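Local coordinates for NmrA family protein (Shigella flexneri 2a, PDB 3QVO) that is of unknown function but, as a Rossmann-fold member of the NmrA family, probably binds NAD(P), at residues A[170-181]-A[192-203]. Sequence-based numbering, arbitrary orientation.
Sequences PAWLTDEDIIDY and GTIVSRKSVAAL
Trp172, Leu173 and Thr174 pair in parallel with Ile194, Val195 and Ser196, and this short strand pair illustrates how a loop can be fastened to the start of the helix that follows its partner strand. Backbone bonds come first: Trp172 N to Thr193 O, Val195 N to Trp172 O, and Thr174 N to Val195 O (3.0 Å). Arg197 N, already in the helix, prolongs the series to Thr174 O.

Hydroxyl chemistry holds the loop. Ser196, the N-cap, accepts from Ser199 N at its OG (2.8 Å) and donates from that same OG to Ile178 O (2.6 Å). Its chi1 of 73° sets OG between its own N and carbonyl carbon, turned back over the first helical turn. Ser199 OG in turn receives a nearly straight bond from Asp180 N (3.0 Å, 172°). Two waters complete the seam, one linking Glu176 O to Lys198 N, the other Asp180 O to Ser196 N.

Charged pairs lie toward the solvent side. Arg197 NH2 meets Asp175 OD1 (2.8 Å) in a salt bridge of weak hydrogen-bond geometry, while Leu173 CB sits over the guanidinium centre, 3.8 Å above its plane. Lys198, bent at chi3 (-85°), brings NZ to Asp177 OD1.

Apolar packing lies on the face carrying Leu173 and Val195: Val195 CG1 against Pro170 CB and Leu173 CD2, and Tyr181 across Leu203 at about a right angle (OH to CD1 3.8 Å), with Ile221 beyond. Backbone atoms Ile178 O and Asp180 N thus tie the loop to hydroxyls of N-cap Ser196 and first-turn Ser199, and two salt bridges add a charged attachment.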
ATOM      1  N   PRO A 170       7.011  -0.024  -6.414  1.00 60.22           N
ATOM      2  CA  PRO A 170       8.346  -0.423  -6.006  1.00 62.47           C
ATOM      3  C   PRO A 170       9.060  -1.363  -6.939  1.00 64.51           C
ATOM      4  O   PRO A 170       8.440  -2.275  -7.508  1.00 65.57           O
ATOM      5  CB  PRO A 170       8.121  -1.142  -4.673  1.00 62.20           C
ATOM      6  CG  PRO A 170       6.700  -1.540  -4.687  1.00 59.80           C
ATOM      7  CD  PRO A 170       5.977  -0.556  -5.519  1.00 58.97           C
ATOM      8  N   ALA A 171      10.373  -1.139  -7.016  1.00 65.33           N
ATOM      9  CA  ALA A 171      11.294  -1.968  -7.708  1.00 67.85           C
ATOM     10  C   ALA A 171      11.300  -3.300  -7.000  1.00 69.30           C
ATOM     11  O   ALA A 171      10.510  -3.516  -6.079  1.00 66.38           O
ATOM     12  CB  ALA A 171      12.677  -1.318  -7.726  1.00 68.69           C
ATOM     13  N   TRP A 172      12.167  -4.199  -7.456  1.00 73.04           N
ATOM     14  CA  TRP A 172      12.264  -5.562  -6.909  0.50 75.30           C
ATOM     15  C   TRP A 172      12.527  -5.502  -5.402  1.00 74.60           C
ATOM     16  O   TRP A 172      13.476  -4.875  -4.957  1.00 74.80           O
ATOM     17  CB  TRP A 172      13.370  -6.362  -7.634  0.50 78.83           C
ATOM     18  CG  TRP A 172      13.270  -7.889  -7.541  0.50 83.99           C
ATOM     19  CD1 TRP A 172      12.423  -8.694  -8.247  0.50 87.10           C
ATOM     20  CD2 TRP A 172      14.088  -8.782  -6.739  0.50 90.46           C
ATOM     21  NE1 TRP A 172      12.645 -10.024  -7.930  0.50 90.66           N
ATOM     22  CE2 TRP A 172      13.653 -10.102  -7.004  0.50 92.70           C
ATOM     23  CE3 TRP A 172      15.130  -8.589  -5.817  0.50 93.05           C
ATOM     24  CZ2 TRP A 172      14.222 -11.225  -6.378  0.50 97.34           C
ATOM     25  CZ3 TRP A 172      15.693  -9.709  -5.193  0.50 97.25           C
ATOM     26  CH2 TRP A 172      15.240 -11.008  -5.484  0.50 99.27           C
ATOM     27  N   LEU A 173      11.687  -6.171  -4.633  1.00 74.29           N
ATOM     28  CA  LEU A 173      11.747  -6.079  -3.195  1.00 74.45           C
ATOM     29  C   LEU A 173      12.821  -6.953  -2.593  1.00 77.78           C
ATOM     30  O   LEU A 173      12.871  -8.140  -2.875  1.00 80.37           O
ATOM     31  CB  LEU A 173      10.382  -6.424  -2.605  1.00 72.70           C
ATOM     32  CG  LEU A 173       9.306  -5.370  -2.888  1.00 70.22           C
ATOM     33  CD1 LEU A 173       7.953  -5.900  -2.525  1.00 68.79           C
ATOM     34  CD2 LEU A 173       9.590  -4.072  -2.145  1.00 71.06           C
ATOM     35  N   THR A 174      13.700  -6.352  -1.785  1.00 78.95           N
ATOM     36  CA  THR A 174      14.574  -7.116  -0.887  1.00 81.54           C
ATOM     37  C   THR A 174      14.140  -6.983   0.582  1.00 81.27           C
ATOM     38  O   THR A 174      13.307  -6.104   0.961  1.00 77.80           O
ATOM     39  CB  THR A 174      16.024  -6.647  -0.947  1.00 84.08           C
ATOM     40  OG1 THR A 174      16.142  -5.414  -0.235  1.00 82.38           O
ATOM     41  CG2 THR A 174      16.494  -6.474  -2.381  1.00 84.20           C
ATOM     42  N   ASP A 175      14.728  -7.861   1.394  1.00 84.08           N
ATOM     43  CA  ASP A 175      14.530  -7.876   2.832  1.00 84.81           C
ATOM     44  C   ASP A 175      15.748  -7.291   3.568  1.00 86.57           C
ATOM     45  O   ASP A 175      15.934  -7.513   4.769  1.00 87.45           O
ATOM     46  CB  ASP A 175      14.202  -9.303   3.305  1.00 86.68           C
ATOM     47  CG  ASP A 175      12.739  -9.673   3.065  1.00 86.34           C
ATOM     48  OD1 ASP A 175      11.828  -8.836   3.372  1.00 86.58           O
ATOM     49  OD2 ASP A 175      12.475 -10.802   2.574  1.00 89.02           O
ATOM     50  N   GLU A 176      16.556  -6.512   2.851  1.00 86.98           N
ATOM     51  CA  GLU A 176      17.682  -5.797   3.462  1.00 88.55           C
ATOM     52  C   GLU A 176      17.217  -4.855   4.597  1.00 86.74           C
ATOM     53  O   GLU A 176      16.255  -4.124   4.440  1.00 83.04           O
ATOM     54  CB  GLU A 176      18.440  -5.005   2.387  1.00 88.92           C
ATOM     55  CG  GLU A 176      19.634  -4.175   2.908  1.00 92.33           C
ATOM     56  CD  GLU A 176      20.847  -4.176   1.976  1.00 97.03           C
ATOM     57  OE1 GLU A 176      20.748  -4.674   0.813  1.00 96.19           O
ATOM     58  OE2 GLU A 176      21.923  -3.689   2.427  1.00101.58           O
ATOM     59  N   ASP A 177      17.932  -4.869   5.725  1.00 89.49           N
ATOM     60  CA  ASP A 177      17.625  -4.008   6.878  1.00 88.71           C
ATOM     61  C   ASP A 177      18.148  -2.583   6.662  1.00 88.11           C
ATOM     62  O   ASP A 177      19.043  -2.151   7.358  1.00 90.58           O
ATOM     63  CB  ASP A 177      18.222  -4.611   8.164  1.00 91.94           C
ATOM     64  CG  ASP A 177      17.822  -3.841   9.429  1.00 92.69           C
ATOM     65  OD1 ASP A 177      16.792  -3.141   9.437  1.00 91.63           O
ATOM     66  OD2 ASP A 177      18.550  -3.939  10.438  1.00 99.84           O
ATOM     67  N   ILE A 178      17.588  -1.867   5.690  1.00 85.12           N
ATOM     68  CA  ILE A 178      17.996  -0.497   5.410  1.00 84.98           C
ATOM     69  C   ILE A 178      16.837   0.352   4.901  1.00 80.77           C
ATOM     70  O   ILE A 178      15.862  -0.168   4.374  1.00 77.20           O
ATOM     71  CB  ILE A 178      19.129  -0.473   4.364  1.00 87.98           C
ATOM     72  CG1 ILE A 178      19.993   0.787   4.517  1.00 92.00           C
ATOM     73  CG2 ILE A 178      18.564  -0.588   2.950  1.00 85.73           C
ATOM     74  CD1 ILE A 178      21.524   0.547   4.393  1.00 97.92           C
ATOM     75  N   ILE A 179      16.965   1.660   5.069  1.00 80.06           N
ATOM     76  CA  ILE A 179      16.034   2.603   4.506  1.00 77.76           C
ATOM     77  C   ILE A 179      16.846   3.477   3.584  1.00 79.22           C
ATOM     78  O   ILE A 179      17.591   4.324   4.038  1.00 80.85           O
ATOM     79  CB  ILE A 179      15.359   3.465   5.580  1.00 77.08           C
ATOM     80  CG1 ILE A 179      14.422   2.604   6.441  1.00 76.81           C
ATOM     81  CG2 ILE A 179      14.598   4.607   4.914  1.00 74.33           C
ATOM     82  CD1 ILE A 179      13.944   3.307   7.775  1.00 77.00           C
ATOM     83  N   ASP A 180      16.727   3.242   2.279  1.00 78.76           N
ATOM     84  CA  ASP A 180      17.565   3.931   1.284  1.00 80.44           C
ATOM     85  C   ASP A 180      16.815   3.961  -0.051  1.00 78.95           C
ATOM     86  O   ASP A 180      16.701   2.944  -0.748  1.00 78.27           O
ATOM     87  CB  ASP A 180      18.930   3.224   1.156  1.00 83.42           C
ATOM     88  CG  ASP A 180      19.935   4.005   0.310  1.00 85.62           C
ATOM     89  OD1 ASP A 180      19.661   5.174  -0.023  1.00 84.82           O
ATOM     90  OD2 ASP A 180      21.010   3.453  -0.033  1.00 90.49           O
ATOM     91  N   TYR A 181      16.266   5.117  -0.393  1.00 78.52           N
ATOM     92  CA  TYR A 181      15.409   5.186  -1.556  1.00 76.96           C
ATOM     93  C   TYR A 181      15.332   6.558  -2.179  1.00 77.55           C
ATOM     94  O   TYR A 181      15.805   7.558  -1.613  1.00 79.07           O
ATOM     95  CB  TYR A 181      14.010   4.664  -1.228  1.00 73.88           C
ATOM     96  CG  TYR A 181      13.174   5.557  -0.341  1.00 74.80           C
ATOM     97  CD1 TYR A 181      12.456   6.628  -0.860  1.00 73.70           C
ATOM     98  CD2 TYR A 181      13.077   5.310   1.019  1.00 77.67           C
ATOM     99  CE1 TYR A 181      11.693   7.441  -0.042  1.00 74.83           C
ATOM    100  CE2 TYR A 181      12.310   6.117   1.848  1.00 76.97           C
ATOM    101  CZ  TYR A 181      11.619   7.177   1.313  1.00 76.22           C
ATOM    102  OH  TYR A 181      10.855   7.960   2.153  1.00 78.47           O
ATOM    103  N   GLY A 192      16.355   2.589 -10.753  1.00 82.39           N
ATOM    104  CA  GLY A 192      17.072   1.477 -10.150  1.00 82.36           C
ATOM    105  C   GLY A 192      16.341   0.168 -10.170  1.00 80.06           C
ATOM    106  O   GLY A 192      15.183   0.097 -10.465  1.00 77.56           O
ATOM    107  N   THR A 193      17.050  -0.867  -9.796  1.00 81.23           N
ATOM    108  CA  THR A 193      16.605  -2.236  -9.933  1.00 81.72           C
ATOM    109  C   THR A 193      15.858  -2.810  -8.731  1.00 78.38           C
ATOM    110  O   THR A 193      15.017  -3.661  -8.903  1.00 76.36           O
ATOM    111  CB  THR A 193      17.864  -3.075 -10.191  1.00 85.62           C
ATOM    112  OG1 THR A 193      18.138  -3.056 -11.606  1.00 92.18           O
ATOM    113  CG2 THR A 193      17.734  -4.502  -9.676  1.00 88.61           C
ATOM    114  N   ILE A 194      16.227  -2.378  -7.518  1.00 77.91           N
ATOM    115  CA  ILE A 194      15.751  -2.986  -6.272  1.00 76.83           C
ATOM    116  C   ILE A 194      15.380  -1.923  -5.232  1.00 75.25           C
ATOM    117  O   ILE A 194      15.757  -0.755  -5.349  1.00 75.93           O
ATOM    118  CB  ILE A 194      16.809  -3.911  -5.650  1.00 80.01           C
ATOM    119  CG1 ILE A 194      18.019  -3.104  -5.118  1.00 82.34           C
ATOM    120  CG2 ILE A 194      17.303  -4.992  -6.658  1.00 82.01           C
ATOM    121  CD1 ILE A 194      19.248  -3.940  -4.769  1.00 81.97           C
ATOM    122  N   VAL A 195      14.639  -2.337  -4.212  1.00 73.45           N
ATOM    123  CA  VAL A 195      14.392  -1.493  -3.052  1.00 71.46           C
ATOM    124  C   VAL A 195      13.984  -2.357  -1.882  1.00 70.71           C
ATOM    125  O   VAL A 195      13.319  -3.371  -2.056  1.00 69.88           O
ATOM    126  CB  VAL A 195      13.337  -0.408  -3.342  1.00 69.11           C
ATOM    127  CG1 VAL A 195      11.945  -1.000  -3.472  1.00 66.05           C
ATOM    128  CG2 VAL A 195      13.384   0.652  -2.291  1.00 67.57           C
ATOM    129  N   SER A 196      14.441  -1.988  -0.695  1.00 71.02           N
ATOM    130  CA  SER A 196      14.078  -2.704   0.503  1.00 71.08           C
ATOM    131  C   SER A 196      12.611  -2.453   0.856  1.00 67.92           C
ATOM    132  O   SER A 196      12.059  -1.366   0.662  1.00 65.72           O
ATOM    133  CB  SER A 196      14.983  -2.277   1.679  1.00 73.60           C
ATOM    134  OG  SER A 196      14.655  -0.969   2.156  1.00 71.02           O
ATOM    135  N   ARG A 197      11.975  -3.492   1.353  1.00 67.87           N
ATOM    136  CA  ARG A 197      10.646  -3.374   1.916  1.00 65.38           C
ATOM    137  C   ARG A 197      10.626  -2.327   3.032  1.00 65.74           C
ATOM    138  O   ARG A 197       9.684  -1.557   3.163  1.00 64.18           O
ATOM    139  CB  ARG A 197      10.233  -4.720   2.484  1.00 65.90           C
ATOM    140  CG  ARG A 197       9.942  -5.758   1.432  1.00 67.87           C
ATOM    141  CD  ARG A 197       9.156  -6.934   1.989  1.00 69.57           C
ATOM    142  NE  ARG A 197       8.799  -7.878   0.940  1.00 71.66           N
ATOM    143  CZ  ARG A 197       9.646  -8.722   0.358  1.00 74.86           C
ATOM    144  NH1 ARG A 197       9.221  -9.531  -0.604  1.00 76.04           N
ATOM    145  NH2 ARG A 197      10.917  -8.745   0.700  1.00 77.08           N
ATOM    146  N   LYS A 198      11.672  -2.295   3.841  1.00 68.63           N
ATOM    147  CA  LYS A 198      11.736  -1.326   4.927  1.00 70.05           C
ATOM    148  C   LYS A 198      11.706   0.085   4.361  1.00 68.75           C
ATOM    149  O   LYS A 198      11.060   0.974   4.938  1.00 67.90           O
ATOM    150  CB  LYS A 198      12.985  -1.578   5.762  1.00 73.60           C
ATOM    151  CG  LYS A 198      12.980  -1.048   7.154  1.00 78.05           C
ATOM    152  CD  LYS A 198      14.045  -1.780   8.032  1.00 86.38           C
ATOM    153  CE  LYS A 198      13.465  -3.116   8.621  1.00 88.49           C
ATOM    154  NZ  LYS A 198      14.432  -3.930   9.413  1.00 89.98           N
ATOM    155  N   SER A 199      12.331   0.278   3.200  1.00 68.39           N
ATOM    156  CA  SER A 199      12.305   1.574   2.553  1.00 68.05           C
ATOM    157  C   SER A 199      10.877   1.954   2.197  1.00 66.02           C
ATOM    158  O   SER A 199      10.419   3.075   2.473  1.00 65.13           O
ATOM    159  CB  SER A 199      13.146   1.584   1.285  1.00 69.83           C
ATOM    160  OG  SER A 199      14.545   1.367   1.550  1.00 71.52           O
ATOM    161  N   VAL A 200      10.166   1.013   1.598  1.00 64.71           N
ATOM    162  CA  VAL A 200       8.830   1.301   1.136  1.00 62.35           C
ATOM    163  C   VAL A 200       7.922   1.549   2.334  1.00 61.40           C
ATOM    164  O   VAL A 200       7.086   2.437   2.303  1.00 59.45           O
ATOM    165  CB  VAL A 200       8.294   0.188   0.244  1.00 62.14           C
ATOM    166  CG1 VAL A 200       6.878   0.537  -0.252  1.00 59.70           C
ATOM    167  CG2 VAL A 200       9.236  -0.028  -0.931  1.00 63.32           C
ATOM    168  N   ALA A 201       8.122   0.792   3.401  1.00 62.43           N
ATOM    169  CA  ALA A 201       7.358   1.020   4.635  1.00 62.07           C
ATOM    170  C   ALA A 201       7.624   2.403   5.204  1.00 62.60           C
ATOM    171  O   ALA A 201       6.702   3.082   5.666  1.00 62.25           O
ATOM    172  CB  ALA A 201       7.653  -0.044   5.681  1.00 62.26           C
ATOM    173  N   ALA A 202       8.876   2.832   5.166  1.00 64.84           N
ATOM    174  CA  ALA A 202       9.236   4.168   5.648  1.00 65.07           C
ATOM    175  C   ALA A 202       8.476   5.239   4.879  1.00 63.44           C
ATOM    176  O   ALA A 202       8.006   6.188   5.456  1.00 64.37           O
ATOM    177  CB  ALA A 202      10.716   4.385   5.530  1.00 67.46           C
ATOM    178  N   LEU A 203       8.363   5.100   3.574  1.00 62.69           N
ATOM    179  CA  LEU A 203       7.602   6.075   2.789  1.00 61.77           C
ATOM    180  C   LEU A 203       6.131   6.060   3.214  1.00 59.18           C
ATOM    181  O   LEU A 203       5.551   7.088   3.435  1.00 58.66           O
ATOM    182  CB  LEU A 203       7.697   5.776   1.284  1.00 60.78           C
ATOM    183  CG  LEU A 203       7.017   6.806   0.348  1.00 60.02           C
ATOM    184  CD1 LEU A 203       7.456   8.307   0.536  1.00 60.52           C
ATOM    185  CD2 LEU A 203       7.230   6.390  -1.103  1.00 59.53           C
TER
HETATM  186  O   HOH W   1      13.597  -4.744   4.258  1.00 74.23           O
HETATM  187  O   HOH W   2      16.420  -0.157  -0.121  1.00 67.81           O